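Predicted transcriptional regulator (PDB 3BY6) probably binds DNA and regulates transcription as a GntR-type winged helix-turn-helix factor. Local coordinates at residues 18-23 and 54-59. Residues are numbered along the deposited sequence; the frame is centred on the assembly and turned at random.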
loop_
_atom_site.group_PDB
_atom_site.type_symbol
_atom_site.label_atom_id
_atom_site.label_comp_id
_atom_site.label_asym_id
_atom_site.label_seq_id
_atom_site.Cartn_x
_atom_site.Cartn_y
_atom_site.Cartn_z
ATOM N N ASP D 18 2.686 -3.129 13.254
ATOM C CA ASP D 18 2.285 -1.896 12.557
ATOM C C ASP D 18 1.174 -1.229 13.316
ATOM O O ASP D 18 1.095 0.014 13.410
ATOM C CB ASP D 18 1.711 -2.150 11.154
ATOM C CG ASP D 18 2.721 -2.723 10.136
ATOM O OD1 ASP D 18 3.949 -2.687 10.332
ATOM O OD2 ASP D 18 2.225 -3.231 9.105
ATOM N N ARG D 19 0.239 -2.045 13.807
ATOM C CA ARG D 19 -0.964 -1.480 14.434
ATOM C C ARG D 19 -0.558 -0.727 15.689
ATOM O O ARG D 19 -1.006 0.404 15.933
ATOM C CB ARG D 19 -1.993 -2.561 14.794
ATOM C CG ARG D 19 -3.206 -2.035 15.536
ATOM C CD ARG D 19 -4.096 -3.212 16.000
ATOM N NE ARG D 19 -5.466 -2.834 16.374
ATOM C CZ ARG D 19 -6.420 -2.442 15.521
ATOM N NH1 ARG D 19 -6.171 -2.312 14.217
ATOM N NH2 ARG D 19 -7.637 -2.146 15.976
ATOM N N ILE D 20 0.281 -1.360 16.487
ATOM C CA ILE D 20 0.688 -0.741 17.757
ATOM C C ILE D 20 1.528 0.535 17.582
ATOM O O ILE D 20 1.313 1.531 18.304
ATOM C CB ILE D 20 1.365 -1.774 18.699
ATOM C CG1 ILE D 20 0.264 -2.692 19.303
ATOM C CG2 ILE D 20 2.155 -1.072 19.787
ATOM C CD1 ILE D 20 0.744 -4.031 19.848
ATOM N N LYS D 21 2.452 0.532 16.618
ATOM C CA LYS D 21 3.245 1.737 16.356
ATOM C C LYS D 21 2.397 2.901 15.891
ATOM O O LYS D 21 2.733 4.067 16.109
ATOM C CB LYS D 21 4.292 1.475 15.292
ATOM C CG LYS D 21 5.396 0.565 15.746
ATOM C CD LYS D 21 6.240 0.057 14.584
ATOM C CE LYS D 21 6.830 1.167 13.744
ATOM N NZ LYS D 21 7.319 0.595 12.452
ATOM N N ASN D 22 1.331 2.611 15.171
ATOM C CA ASN D 22 0.471 3.689 14.711
ATOM C C ASN D 22 -0.332 4.292 15.873
ATOM O O ASN D 22 -0.566 5.505 15.916
ATOM C CB ASN D 22 -0.437 3.231 13.585
ATOM C CG ASN D 22 -1.011 4.408 12.790
ATOM O OD1 ASN D 22 -2.232 4.622 12.759
ATOM N ND2 ASN D 22 -0.124 5.186 12.156
ATOM N N GLU D 23 -0.753 3.436 16.805
ATOM C CA GLU D 23 -1.456 3.893 18.002
ATOM C C GLU D 23 -0.553 4.789 18.837
ATOM O O GLU D 23 -1.003 5.798 19.377
ATOM C CB GLU D 23 -1.937 2.708 18.839
ATOM C CG GLU D 23 -3.103 2.005 18.172
ATOM C CD GLU D 23 -3.642 0.832 18.956
ATOM O OE1 GLU D 23 -2.974 0.354 19.897
ATOM O OE2 GLU D 23 -4.743 0.376 18.601
ATOM N N LYS D 54 5.750 -12.728 19.056
ATOM C CA LYS D 54 6.697 -12.272 18.026
ATOM C C LYS D 54 6.533 -10.768 17.776
ATOM O O LYS D 54 7.503 -10.074 17.542
ATOM C CB LYS D 54 6.571 -13.044 16.693
ATOM C CG LYS D 54 6.565 -14.564 16.803
ATOM C CD LYS D 54 7.042 -15.313 15.519
ATOM C CE LYS D 54 6.403 -14.823 14.212
ATOM N NZ LYS D 54 7.275 -15.205 13.016
ATOM N N ALA D 55 5.303 -10.273 17.828
ATOM C CA ALA D 55 5.052 -8.858 17.621
ATOM C C ALA D 55 5.704 -8.021 18.720
ATOM O O ALA D 55 6.349 -7.015 18.448
ATOM C CB ALA D 55 3.562 -8.604 17.576
ATOM N N TYR D 56 5.515 -8.446 19.972
ATOM C CA TYR D 56 6.081 -7.757 21.128
ATOM C C TYR D 56 7.599 -7.703 21.055
ATOM O O TYR D 56 8.207 -6.663 21.261
ATOM C CB TYR D 56 5.612 -8.452 22.416
ATOM C CG TYR D 56 4.257 -7.984 22.950
ATOM C CD1 TYR D 56 3.381 -7.200 22.177
ATOM C CD2 TYR D 56 3.839 -8.355 24.244
ATOM C CE1 TYR D 56 2.129 -6.798 22.692
ATOM C CE2 TYR D 56 2.626 -7.931 24.762
ATOM C CZ TYR D 56 1.770 -7.159 23.988
ATOM O OH TYR D 56 0.566 -6.743 24.534
ATOM N N LYS D 57 8.187 -8.840 20.720
ATOM C CA LYS D 57 9.622 -8.974 20.560
ATOM C C LYS D 57 10.207 -7.996 19.507
ATOM O O LYS D 57 11.276 -7.415 19.718
ATOM C CB LYS D 57 9.911 -10.430 20.215
ATOM C CG LYS D 57 11.365 -10.776 19.968
ATOM C CD LYS D 57 11.494 -12.247 19.550
ATOM C CE LYS D 57 12.942 -12.631 19.251
ATOM N NZ LYS D 57 13.482 -11.825 18.123
ATOM N N GLU D 58 9.485 -7.804 18.399
ATOM C CA GLU D 58 9.878 -6.875 17.318
ATOM C C GLU D 58 9.622 -5.399 17.678
ATOM O O GLU D 58 10.423 -4.510 17.360
ATOM C CB GLU D 58 9.124 -7.243 16.022
ATOM C CG GLU D 58 9.355 -6.314 14.801
ATOM C CD GLU D 58 10.799 -6.285 14.302
ATOM O OE1 GLU D 58 11.497 -7.303 14.474
ATOM O OE2 GLU D 58 11.251 -5.243 13.754
ATOM N N LEU D 59 8.472 -5.113 18.268
ATOM C CA LEU D 59 8.215 -3.771 18.780
ATOM C C LEU D 59 9.366 -3.376 19.733
ATOM O O LEU D 59 9.768 -2.231 19.766
ATOM C CB LEU D 59 6.880 -3.710 19.556
ATOM C CG LEU D 59 5.567 -3.120 18.990
ATOM C CD1 LEU D 59 5.718 -2.255 17.751
ATOM C CD2 LEU D 59 4.560 -4.190 18.786
#
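Ile20 opens the contact, its side chain directed at the 54-59 helix, where it meets both Leu59 and the ring of Tyr56. Its chi1 of -75° leaves CG1 beside the backbone N and CG2 beside the carbonyl carbon, and both branches are used: CD1, at the end of CG1, lies 4.0 Å from Leu59 CD2, while Ile20 CG2 comes within 4.1 Å of Leu59 CG. The two side chains cross at about a right angle, the Leu59 CD2 methyl about equally far from CB, CG2 and CD1 of Ile20. Ile20 CD1 also meets Tyr56 at the ring edge, near its plane, 4.2 Å from CE1. The Tyr56 hydroxyl has its polar partners elsewhere, in Thr41 OG1 and the carbonyl of Pro36.

One residue on, Lys21 contributes aliphatic chain rather than charge. Its CG sits 3.5 Å from Leu59 CD1, but the Leu59 torsions lie away from staggered positions, so this closeness is doubtful evidence of strain. A bend at chi3 (56°) carries the amine on to a weak hydrogen bond with Gln62 OE1.

The axes of 18-23 and 54-59 approach to 10.6 Å at 48°. In the GntR winged helix-turn-helix, helix 49-61, following 38-45, is probably the recognition helix, and 12-25 is the domain's first helix, packed against it. Val17 extends the interface along helix 12-25, and Ile65 of strand 65-68 packs against both Tyr56 and Leu59, joining helix 49-61 to the antiparallel sheet.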